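Local atomic coordinates of cerato-platanin-like protein (Moniliophthora perniciosa, PDB entry 3SUM), a protein that is of unknown function but belongs to the cerato-platanins, small secreted fungal proteins with a double-psi beta-barrel fold. Residues F50-W64 with V75-G89. Residues are numbered along the deposited sequence; the frame is centred on the assembly and turned at random.
Sequences FVAAPEAQTECGSCW and VTVVDRVEEANLFVG
Strand 50-52 of the double-psi beta barrel lies between strands 75-79 and 86-89, parallel to the first and antiparallel to the second. V51 N donates to T76 O (2.9 Å) and V51 O accepts from V78 N, while A52 exchanges a pair of backbone bonds with V88. Returning along the other edge of 75-79, W64 forms an antiparallel hydrogen-bonded pair with V75. In the connection from 75-79 to 86-89, R80 sends its side chain back to 53-62: bent at chi2 (51°), it brings its guanidinium end-on to T58, NH2 to the carbonyl O (2.8 Å) and NH1 to OG1 (3.0 Å), both acceptors in its plane. NH1 also bonds A53 O from above the carbonyl plane, so three acceptors hold the group; T58 OG1 is itself oriented by donating to P54 O. E55 CA lies over one guanidinium face and C60 CA over the opposite one; C60 SG, 3.3 Å from R80 NE, is disulfide-bonded to C23. Inside the barrel, V51 CG2 packs on F87 CD1 (3.6 Å), and F87 turns its ring edge toward the W64 face, planes at 61°. V77 CG2 lies beside W64 CD1, and W64 NE1 bonds S62 OG in the ring plane; that hydroxyl donates to E59 O. F50, on the face opposite V51, has V78 CG1 over its ring in a CH-pi contact. Farther out, the Q57 amide meets N85 twice, amide planes 81° apart: OE1 takes N85 N on a lone pair (2.7 Å), whereas NE2 sits above the carbonyl plane of N85 OD1. A middle strand paired parallel on one side and antiparallel on the other belongs to the mixed sheet of the double-psi beta barrel, the cerato-platanin fold.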
ATOM      1  N   PHE A  50      -0.586  -2.027  -2.431  1.00 11.34           N
ATOM      2  CA  PHE A  50      -0.241  -2.493  -1.106  1.00 10.46           C
ATOM      3  C   PHE A  50       1.197  -2.149  -0.788  1.00  9.65           C
ATOM      4  O   PHE A  50       2.036  -2.182  -1.636  1.00 10.92           O
ATOM      5  CB  PHE A  50      -0.365  -4.017  -1.065  1.00  8.84           C
ATOM      6  CG  PHE A  50      -1.771  -4.519  -0.972  1.00  9.77           C
ATOM      7  CD1 PHE A  50      -2.815  -3.655  -0.683  1.00  7.23           C
ATOM      8  CD2 PHE A  50      -2.042  -5.861  -1.191  1.00 11.08           C
ATOM      9  CE1 PHE A  50      -4.145  -4.147  -0.591  1.00 12.22           C
ATOM     10  CE2 PHE A  50      -3.347  -6.380  -1.092  1.00  9.42           C
ATOM     11  CZ  PHE A  50      -4.393  -5.509  -0.764  1.00 10.73           C
ATOM     12  N   VAL A  51       1.475  -1.890   0.505  1.00 10.37           N
ATOM     13  CA  VAL A  51       2.793  -1.563   0.886  1.00  9.73           C
ATOM     14  C   VAL A  51       3.109  -2.229   2.215  1.00 10.58           C
ATOM     15  O   VAL A  51       2.225  -2.552   2.996  1.00 11.57           O
ATOM     16  CB  VAL A  51       3.021  -0.021   1.120  1.00 10.39           C
ATOM     17  CG1 VAL A  51       2.937   0.806  -0.218  1.00 10.72           C
ATOM     18  CG2 VAL A  51       1.997   0.524   2.127  1.00  8.37           C
ATOM     19  N   ALA A  52       4.388  -2.491   2.402  1.00 10.61           N
ATOM     20  CA  ALA A  52       4.896  -2.734   3.768  1.00 10.04           C
ATOM     21  C   ALA A  52       5.301  -1.414   4.302  1.00  9.78           C
ATOM     22  O   ALA A  52       5.794  -0.586   3.577  1.00 12.16           O
ATOM     23  CB  ALA A  52       6.134  -3.665   3.696  1.00  9.92           C
ATOM     24  N   ALA A  53       5.188  -1.210   5.610  1.00 10.39           N
ATOM     25  CA  ALA A  53       5.563   0.062   6.177  1.00 11.19           C
ATOM     26  C   ALA A  53       5.862  -0.209   7.632  1.00 12.52           C
ATOM     27  O   ALA A  53       5.533  -1.312   8.166  1.00 13.20           O
ATOM     28  CB  ALA A  53       4.412   1.064   6.014  1.00 10.50           C
ATOM     29  N   PRO A  54       6.512   0.752   8.291  1.00 14.45           N
ATOM     30  CA  PRO A  54       7.002   0.418   9.604  1.00 15.00           C
ATOM     31  C   PRO A  54       5.874   0.413  10.598  1.00 15.90           C
ATOM     32  O   PRO A  54       4.994   1.262  10.538  1.00 13.93           O
ATOM     33  CB  PRO A  54       7.927   1.608   9.964  1.00 15.71           C
ATOM     34  CG  PRO A  54       8.148   2.320   8.747  1.00 17.18           C
ATOM     35  CD  PRO A  54       7.049   2.020   7.775  1.00 14.84           C
ATOM     36  N   GLU A  55       6.004  -0.444  11.599  1.00 16.04           N
ATOM     37  CA  GLU A  55       5.114  -0.455  12.712  1.00 16.77           C
ATOM     38  C   GLU A  55       5.282   0.933  13.445  1.00 18.42           C
ATOM     39  O   GLU A  55       6.313   1.528  13.391  1.00 18.18           O
ATOM     40  CB  GLU A  55       5.551  -1.583  13.675  1.00 17.25           C
ATOM     41  CG  GLU A  55       4.738  -1.753  14.956  1.00 21.37           C
ATOM     42  CD  GLU A  55       5.267  -2.954  15.838  1.00 24.48           C
ATOM     43  OE1 GLU A  55       5.117  -2.920  17.091  1.00 22.51           O
ATOM     44  OE2 GLU A  55       5.848  -3.893  15.273  1.00 29.10           O
ATOM     45  N   ALA A  56       4.254   1.349  14.165  1.00 17.05           N
ATOM     46  CA  ALA A  56       4.272   2.551  15.021  1.00 16.32           C
ATOM     47  C   ALA A  56       4.025   3.707  14.147  1.00 15.24           C
ATOM     48  O   ALA A  56       3.109   4.443  14.413  1.00 14.00           O
ATOM     49  CB  ALA A  56       5.577   2.739  15.883  1.00 17.83           C
ATOM     50  N   GLN A  57       4.774   3.836  13.070  1.00 14.84           N
ATOM     51  CA  GLN A  57       4.465   4.929  12.121  1.00 15.75           C
ATOM     52  C   GLN A  57       3.207   4.680  11.308  1.00 15.64           C
ATOM     53  O   GLN A  57       2.569   5.654  10.863  1.00 14.80           O
ATOM     54  CB  GLN A  57       5.570   5.135  11.104  1.00 18.66           C
ATOM     55  CG  GLN A  57       6.841   5.590  11.548  1.00 21.86           C
ATOM     56  CD  GLN A  57       7.657   6.079  10.341  1.00 22.20           C
ATOM     57  OE1 GLN A  57       8.459   5.323   9.845  1.00 23.66           O
ATOM     58  NE2 GLN A  57       7.492   7.345   9.929  1.00 27.44           N
ATOM     59  N   THR A  58       2.870   3.411  11.104  1.00 14.29           N
ATOM     60  CA  THR A  58       1.671   3.033  10.303  1.00 14.76           C
ATOM     61  C   THR A  58       1.009   1.846  10.994  1.00 15.56           C
ATOM     62  O   THR A  58       1.706   0.979  11.563  1.00 15.48           O
ATOM     63  CB  THR A  58       2.034   2.575   8.860  1.00 13.50           C
ATOM     64  OG1 THR A  58       2.784   1.340   8.931  1.00 13.14           O
ATOM     65  CG2 THR A  58       2.944   3.654   8.215  1.00 13.46           C
ATOM     66  N   GLU A  59      -0.327   1.796  10.906  1.00 15.17           N
ATOM     67  CA  GLU A  59      -1.087   0.715  11.477  1.00 16.57           C
ATOM     68  C   GLU A  59      -1.404  -0.264  10.385  1.00 16.18           C
ATOM     69  O   GLU A  59      -1.480   0.114   9.186  1.00 13.22           O
ATOM     70  CB  GLU A  59      -2.386   1.218  12.109  1.00 17.82           C
ATOM     71  CG  GLU A  59      -2.128   2.070  13.363  1.00 20.52           C
ATOM     72  CD  GLU A  59      -1.329   1.276  14.471  1.00 32.79           C
ATOM     73  OE1 GLU A  59      -1.777   0.155  14.851  1.00 32.40           O
ATOM     74  OE2 GLU A  59      -0.226   1.752  14.904  1.00 34.39           O
ATOM     75  N   CYS A  60      -1.460  -1.535  10.784  1.00 15.34           N
ATOM     76  CA  CYS A  60      -1.808  -2.596   9.864  1.00 16.33           C
ATOM     77  C   CYS A  60      -3.146  -2.262   9.248  1.00 13.93           C
ATOM     78  O   CYS A  60      -4.085  -1.947   9.942  1.00 13.91           O
ATOM     79  CB  CYS A  60      -1.883  -3.939  10.572  1.00 18.03           C
ATOM     80  SG  CYS A  60      -0.182  -4.601  10.654  1.00 22.72           S
ATOM     81  N   GLY A  61      -3.229  -2.364   7.938  1.00 14.99           N
ATOM     82  CA  GLY A  61      -4.506  -2.086   7.278  1.00 12.95           C
ATOM     83  C   GLY A  61      -4.784  -0.622   7.070  1.00 14.20           C
ATOM     84  O   GLY A  61      -5.794  -0.296   6.416  1.00 14.41           O
ATOM     85  N   SER A  62      -3.892   0.284   7.479  1.00 12.48           N
ATOM     86  CA  SER A  62      -4.241   1.703   7.291  1.00 12.56           C
ATOM     87  C   SER A  62      -4.088   2.082   5.832  1.00 12.48           C
ATOM     88  O   SER A  62      -3.410   1.407   5.065  1.00 12.20           O
ATOM     89  CB  SER A  62      -3.404   2.665   8.134  1.00 13.58           C
ATOM     90  OG  SER A  62      -2.020   2.382   7.985  1.00 14.42           O
ATOM     91  N   CYS A  63      -4.640   3.229   5.517  1.00 10.38           N
ATOM     92  CA  CYS A  63      -4.676   3.691   4.100  1.00 11.29           C
ATOM     93  C   CYS A  63      -3.874   4.926   4.042  1.00 12.77           C
ATOM     94  O   CYS A  63      -4.106   5.837   4.850  1.00 14.91           O
ATOM     95  CB  CYS A  63      -6.098   3.989   3.790  1.00 11.20           C
ATOM     96  SG  CYS A  63      -6.279   4.442   2.030  1.00 12.75           S
ATOM     97  N   TRP A  64      -2.947   5.030   3.080  1.00 11.08           N
ATOM     98  CA  TRP A  64      -2.040   6.175   3.023  1.00 10.79           C
ATOM     99  C   TRP A  64      -2.043   6.762   1.633  1.00 12.16           C
ATOM    100  O   TRP A  64      -2.066   6.046   0.666  1.00 11.14           O
ATOM    101  CB  TRP A  64      -0.600   5.765   3.349  1.00  9.28           C
ATOM    102  CG  TRP A  64      -0.468   5.562   4.809  1.00 13.65           C
ATOM    103  CD1 TRP A  64      -1.038   4.597   5.516  1.00 14.74           C
ATOM    104  CD2 TRP A  64       0.273   6.376   5.721  1.00 12.16           C
ATOM    105  NE1 TRP A  64      -0.733   4.748   6.832  1.00 13.33           N
ATOM    106  CE2 TRP A  64       0.057   5.853   6.990  1.00 14.07           C
ATOM    107  CE3 TRP A  64       1.116   7.499   5.565  1.00 10.54           C
ATOM    108  CZ2 TRP A  64       0.654   6.387   8.165  1.00 13.45           C
ATOM    109  CZ3 TRP A  64       1.715   8.065   6.753  1.00 14.12           C
ATOM    110  CH2 TRP A  64       1.487   7.484   8.027  1.00 13.08           C
ATOM    111  N   VAL A  75      -2.679   3.687  -0.769  1.00 11.45           N
ATOM    112  CA  VAL A  75      -2.122   2.376  -0.547  1.00 10.42           C
ATOM    113  C   VAL A  75      -2.545   1.810   0.805  1.00 13.44           C
ATOM    114  O   VAL A  75      -2.749   2.558   1.709  1.00 12.30           O
ATOM    115  CB  VAL A  75      -0.573   2.397  -0.659  1.00 12.53           C
ATOM    116  CG1 VAL A  75      -0.117   2.985  -2.019  1.00 14.05           C
ATOM    117  CG2 VAL A  75       0.096   3.258   0.431  1.00  9.06           C
ATOM    118  N   THR A  76      -2.674   0.453   0.901  1.00 13.36           N
ATOM    119  CA  THR A  76      -3.017  -0.152   2.126  1.00 11.18           C
ATOM    120  C   THR A  76      -1.749  -0.710   2.705  1.00 10.38           C
ATOM    121  O   THR A  76      -0.984  -1.383   2.017  1.00 11.47           O
ATOM    122  CB  THR A  76      -4.015  -1.269   1.857  1.00 10.42           C
ATOM    123  OG1 THR A  76      -5.126  -0.673   1.188  1.00 12.41           O
ATOM    124  CG2 THR A  76      -4.563  -1.869   3.197  1.00 11.96           C
ATOM    125  N   VAL A  77      -1.535  -0.490   4.015  1.00  9.80           N
ATOM    126  CA  VAL A  77      -0.433  -1.121   4.640  1.00 10.19           C
ATOM    127  C   VAL A  77      -0.789  -2.583   4.952  1.00  9.71           C
ATOM    128  O   VAL A  77      -1.738  -2.841   5.687  1.00 12.59           O
ATOM    129  CB  VAL A  77      -0.090  -0.343   5.985  1.00  9.65           C
ATOM    130  CG1 VAL A  77       1.039  -1.121   6.809  1.00 12.59           C
ATOM    131  CG2 VAL A  77       0.419   1.111   5.659  1.00 14.02           C
ATOM    132  N   VAL A  78       0.003  -3.538   4.441  1.00 10.46           N
ATOM    133  CA  VAL A  78      -0.329  -4.935   4.547  1.00 11.45           C
ATOM    134  C   VAL A  78       0.824  -5.738   5.146  1.00 11.79           C
ATOM    135  O   VAL A  78       0.690  -6.939   5.390  1.00 12.84           O
ATOM    136  CB  VAL A  78      -0.674  -5.556   3.177  1.00 10.90           C
ATOM    137  CG1 VAL A  78      -1.926  -4.806   2.490  1.00 12.67           C
ATOM    138  CG2 VAL A  78       0.592  -5.637   2.224  1.00  9.10           C
ATOM    139  N   ASP A  79       1.942  -5.068   5.421  1.00 11.86           N
ATOM    140  CA  ASP A  79       3.094  -5.829   5.958  1.00 12.37           C
ATOM    141  C   ASP A  79       4.026  -4.823   6.633  1.00 12.40           C
ATOM    142  O   ASP A  79       3.730  -3.610   6.644  1.00 13.48           O
ATOM    143  CB  ASP A  79       3.756  -6.495   4.735  1.00 12.76           C
ATOM    144  CG  ASP A  79       4.768  -7.586   5.105  1.00 16.42           C
ATOM    145  OD1 ASP A  79       4.899  -7.962   6.297  1.00 12.51           O
ATOM    146  OD2 ASP A  79       5.427  -8.016   4.151  1.00 16.05           O
ATOM    147  N   ARG A  80       5.151  -5.260   7.160  1.00 13.72           N
ATOM    148  CA  ARG A  80       6.002  -4.360   7.921  1.00 13.44           C
ATOM    149  C   ARG A  80       7.362  -4.373   7.266  1.00 14.06           C
ATOM    150  O   ARG A  80       7.761  -5.398   6.730  1.00 12.75           O
ATOM    151  CB  ARG A  80       6.194  -4.827   9.421  1.00 15.25           C
ATOM    152  CG  ARG A  80       5.322  -4.022  10.468  1.00 14.94           C
ATOM    153  CD  ARG A  80       3.843  -4.026   9.937  1.00 12.97           C
ATOM    154  NE  ARG A  80       2.932  -3.472  10.942  1.00 16.90           N
ATOM    155  CZ  ARG A  80       2.564  -2.209  10.949  1.00 15.06           C
ATOM    156  NH1 ARG A  80       3.039  -1.403  10.030  1.00 14.41           N
ATOM    157  NH2 ARG A  80       1.726  -1.775  11.869  1.00 14.08           N
ATOM    158  N   VAL A  81       8.049  -3.236   7.252  1.00 14.67           N
ATOM    159  CA  VAL A  81       9.499  -3.232   7.049  1.00 17.27           C
ATOM    160  C   VAL A  81       9.969  -2.551   8.325  1.00 20.05           C
ATOM    161  O   VAL A  81       9.193  -1.834   8.956  1.00 24.15           O
ATOM    162  CB  VAL A  81       9.913  -2.417   5.841  1.00 18.26           C
ATOM    163  CG1 VAL A  81       9.604  -3.217   4.598  1.00 20.51           C
ATOM    164  CG2 VAL A  81       9.185  -1.055   5.798  1.00 18.75           C
ATOM    165  N   GLU A  82      11.179  -2.741   8.764  1.00 21.70           N
ATOM    166  CA  GLU A  82      11.477  -2.013  10.022  1.00 25.29           C
ATOM    167  C   GLU A  82      12.480  -0.888   9.859  1.00 26.22           C
ATOM    168  O   GLU A  82      13.375  -0.701  10.698  1.00 28.30           O
ATOM    169  CB  GLU A  82      11.910  -2.984  11.099  1.00 28.03           C
ATOM    170  CG  GLU A  82      10.879  -4.077  11.475  1.00 30.19           C
ATOM    171  CD  GLU A  82      10.760  -5.127  10.380  1.00 33.93           C
ATOM    172  OE1 GLU A  82      11.763  -5.342   9.639  1.00 33.51           O
ATOM    173  OE2 GLU A  82       9.686  -5.742  10.284  1.00 32.26           O
ATOM    174  N   GLU A  83      12.340  -0.153   8.762  1.00 25.46           N
ATOM    175  CA  GLU A  83      13.174   0.957   8.455  1.00 25.09           C
ATOM    176  C   GLU A  83      12.280   2.163   8.541  1.00 23.90           C
ATOM    177  O   GLU A  83      11.220   2.205   7.903  1.00 23.07           O
ATOM    178  CB  GLU A  83      13.732   0.777   7.059  1.00 25.90           C
ATOM    179  CG  GLU A  83      15.281   0.571   7.017  1.00 33.02           C
ATOM    180  CD  GLU A  83      15.845  -0.739   7.580  1.00 41.55           C
ATOM    181  OE1 GLU A  83      15.558  -1.853   7.084  1.00 46.67           O
ATOM    182  OE2 GLU A  83      16.653  -0.656   8.519  1.00 46.77           O
ATOM    183  N   ALA A  84      12.671   3.169   9.305  1.00 21.03           N
ATOM    184  CA  ALA A  84      11.762   4.305   9.461  1.00 19.63           C
ATOM    185  C   ALA A  84      11.513   4.941   8.120  1.00 17.88           C
ATOM    186  O   ALA A  84      12.425   5.001   7.288  1.00 17.59           O
ATOM    187  CB  ALA A  84      12.328   5.383  10.458  1.00 20.00           C
ATOM    188  N   ASN A  85      10.297   5.451   7.928  1.00 15.53           N
ATOM    189  CA  ASN A  85      10.019   6.253   6.762  1.00 16.58           C
ATOM    190  C   ASN A  85      10.171   5.504   5.456  1.00 14.17           C
ATOM    191  O   ASN A  85      10.367   6.133   4.413  1.00 17.32           O
ATOM    192  CB  ASN A  85      10.932   7.480   6.764  1.00 16.12           C
ATOM    193  CG  ASN A  85      10.731   8.331   8.025  1.00 19.19           C
ATOM    194  OD1 ASN A  85       9.607   8.543   8.459  1.00 22.05           O
ATOM    195  ND2 ASN A  85      11.803   8.832   8.565  1.00 21.61           N
ATOM    196  N   LEU A  86       9.998   4.200   5.492  1.00 11.70           N
ATOM    197  CA  LEU A  86      10.138   3.426   4.276  1.00 12.73           C
ATOM    198  C   LEU A  86       8.798   2.723   3.927  1.00 12.11           C
ATOM    199  O   LEU A  86       8.224   2.044   4.758  1.00 12.75           O
ATOM    200  CB  LEU A  86      11.216   2.350   4.432  1.00 12.65           C
ATOM    201  CG  LEU A  86      11.320   1.380   3.223  1.00 13.38           C
ATOM    202  CD1 LEU A  86      11.682   2.057   1.852  1.00 14.03           C
ATOM    203  CD2 LEU A  86      12.381   0.252   3.485  1.00 17.16           C
ATOM    204  N   PHE A  87       8.300   2.919   2.699  1.00 11.94           N
ATOM    205  CA  PHE A  87       7.280   2.048   2.164  1.00 12.14           C
ATOM    206  C   PHE A  87       7.920   1.101   1.160  1.00 11.95           C
ATOM    207  O   PHE A  87       8.834   1.499   0.404  1.00 13.97           O
ATOM    208  CB  PHE A  87       6.264   2.877   1.382  1.00 10.41           C
ATOM    209  CG  PHE A  87       5.394   3.706   2.233  1.00 14.83           C
ATOM    210  CD1 PHE A  87       4.380   3.123   2.990  1.00 13.02           C
ATOM    211  CD2 PHE A  87       5.580   5.074   2.279  1.00 14.66           C
ATOM    212  CE1 PHE A  87       3.566   3.900   3.784  1.00 13.72           C
ATOM    213  CE2 PHE A  87       4.770   5.867   3.056  1.00 15.41           C
ATOM    214  CZ  PHE A  87       3.784   5.302   3.817  1.00 12.08           C
ATOM    215  N   VAL A  88       7.422  -0.133   1.113  1.00 12.37           N
ATOM    216  CA  VAL A  88       7.816  -1.014   0.040  1.00 12.66           C
ATOM    217  C   VAL A  88       6.532  -1.383  -0.656  1.00 11.13           C
ATOM    218  O   VAL A  88       5.685  -2.031  -0.067  1.00 12.29           O
ATOM    219  CB  VAL A  88       8.555  -2.262   0.496  1.00 11.37           C
ATOM    220  CG1 VAL A  88       8.912  -3.126  -0.803  1.00 10.83           C
ATOM    221  CG2 VAL A  88       9.871  -1.829   1.217  1.00 13.89           C
ATOM    222  N   GLY A  89       6.401  -1.054  -1.934  1.00 13.95           N
ATOM    223  CA  GLY A  89       5.098  -1.274  -2.521  1.00 10.46           C
ATOM    224  C   GLY A  89       5.184  -2.266  -3.679  1.00 13.26           C
ATOM    225  O   GLY A  89       6.250  -2.630  -4.168  1.00 13.69           O
TER
HETATM  226  O   HOH W   1       8.389  -1.827  12.050  1.00 22.60           O